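Local coordinates for extracellular solute-binding protein, family 5 (Chelativorans sp., PDB 6WM6) that binds EDTA and related aminopolycarboxylates in the periplasm, probably delivering them to an ABC transporter for uptake into the cell, at residues A[289-292]-A[293-296]. Residues are numbered along the deposited sequence; the frame is centred on the assembly and turned at random.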
# COMPACT_ATOMS: atom_id res chain seq x y z
N ALA A 289 19.45 -13.51 -10.40
CA ALA A 289 20.86 -13.18 -10.58
C ALA A 289 21.55 -14.09 -11.60
O ALA A 289 22.42 -13.63 -12.34
CB ALA A 289 21.58 -13.27 -9.23
N GLY A 290 21.14 -15.34 -11.67
CA GLY A 290 21.71 -16.27 -12.63
C GLY A 290 21.31 -16.01 -14.06
O GLY A 290 21.92 -16.60 -14.97
N LEU A 291 20.31 -15.15 -14.29
CA LEU A 291 19.81 -14.86 -15.63
C LEU A 291 20.41 -13.59 -16.22
O LEU A 291 19.95 -13.12 -17.26
CB LEU A 291 18.29 -14.77 -15.60
CG LEU A 291 17.55 -16.01 -15.13
CD1 LEU A 291 16.06 -15.73 -14.97
CD2 LEU A 291 17.78 -17.18 -16.07
N ASP A 292 21.45 -13.03 -15.59
CA ASP A 292 22.06 -11.81 -16.12
C ASP A 292 22.51 -11.97 -17.56
O ASP A 292 22.47 -11.01 -18.34
CB ASP A 292 23.20 -11.35 -15.21
CG ASP A 292 24.33 -12.36 -15.13
OD1 ASP A 292 24.08 -13.57 -15.33
OD2 ASP A 292 25.47 -11.94 -14.85
N TYR A 293 22.92 -13.19 -17.96
CA TYR A 293 23.42 -13.39 -19.31
C TYR A 293 22.32 -13.27 -20.36
O TYR A 293 22.63 -13.09 -21.55
CB TYR A 293 24.13 -14.75 -19.43
CG TYR A 293 23.23 -15.96 -19.33
CD1 TYR A 293 22.90 -16.51 -18.10
CD2 TYR A 293 22.73 -16.58 -20.47
CE1 TYR A 293 22.08 -17.62 -17.99
CE2 TYR A 293 21.91 -17.69 -20.38
CZ TYR A 293 21.60 -18.21 -19.14
OH TYR A 293 20.79 -19.32 -19.05
N LEU A 294 21.05 -13.33 -19.97
CA LEU A 294 19.93 -13.11 -20.85
C LEU A 294 19.46 -11.65 -20.84
O LEU A 294 18.38 -11.34 -21.34
CB LEU A 294 18.76 -14.02 -20.47
CG LEU A 294 19.02 -15.53 -20.61
CD1 LEU A 294 17.84 -16.31 -20.05
CD2 LEU A 294 19.27 -15.89 -22.07
N GLY A 295 20.24 -10.76 -20.24
CA GLY A 295 19.87 -9.36 -20.20
C GLY A 295 18.87 -9.03 -19.12
O GLY A 295 18.17 -8.02 -19.25
N ILE A 296 18.79 -9.84 -18.08
CA ILE A 296 17.86 -9.63 -16.97
C ILE A 296 18.60 -9.00 -15.81
O ILE A 296 19.72 -9.42 -15.47
CB ILE A 296 17.19 -10.95 -16.55
CG1 ILE A 296 16.25 -11.41 -17.69
CG2 ILE A 296 16.47 -10.80 -15.22
CD1 ILE A 296 15.76 -12.82 -17.56
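Leu291 and Asp292 meet Leu294 and Gly295 through a local, main-chain-bonded turn that lies far from the centre of the chain, follows helix 282-290 and leads to strand 296-299. Two successive i-to-i+3 hydrogen bonds define it: Leu294 N to Leu291 O at 2.9 Å and Gly295 N to Asp292 O, also at 2.9 Å. Both N-H...O angles are near 150°, and each donor sits well above the acceptor's carbonyl plane. The backbone angles of Asp292, Tyr293 and Leu294 make these overlapping type I turns, a short piece of 3-10 helix. Gly295, with a positive phi of 81°, adopts the left-handed helical region and ends the 3-10 run, and the chain turns toward strand 296-299, which begins at Ile296. Gly295 itself has a backbone hydrogen bond with Glu538, just after strand 524-537. A weaker CA-H...O contact, Asp292 CA to Ile296 O at 3.4 Å, spans the second turn to the first strand residue. On the buried side, Leu291 and Ile296 run next to each other in the same direction, with Leu291 CB 3.7 Å from Ile296 CD1. Leu294 runs obliquely to Leu291 and touches it through methyls, Leu294 CD1 to Leu291 CD2 at 4.1 Å. Helix 263-268 receives all three side chains, at Leu264, Leu267 and Glu268. With CG between the backbone N and the carbonyl carbon (chi1 69°), the Tyr293 ring reaches back over the chain toward Gly290: its CE1 edge comes within 3.2 Å of Gly290 O, near the ring plane, while Leu294 CG lies 3.6 Å above one face, toward the rim.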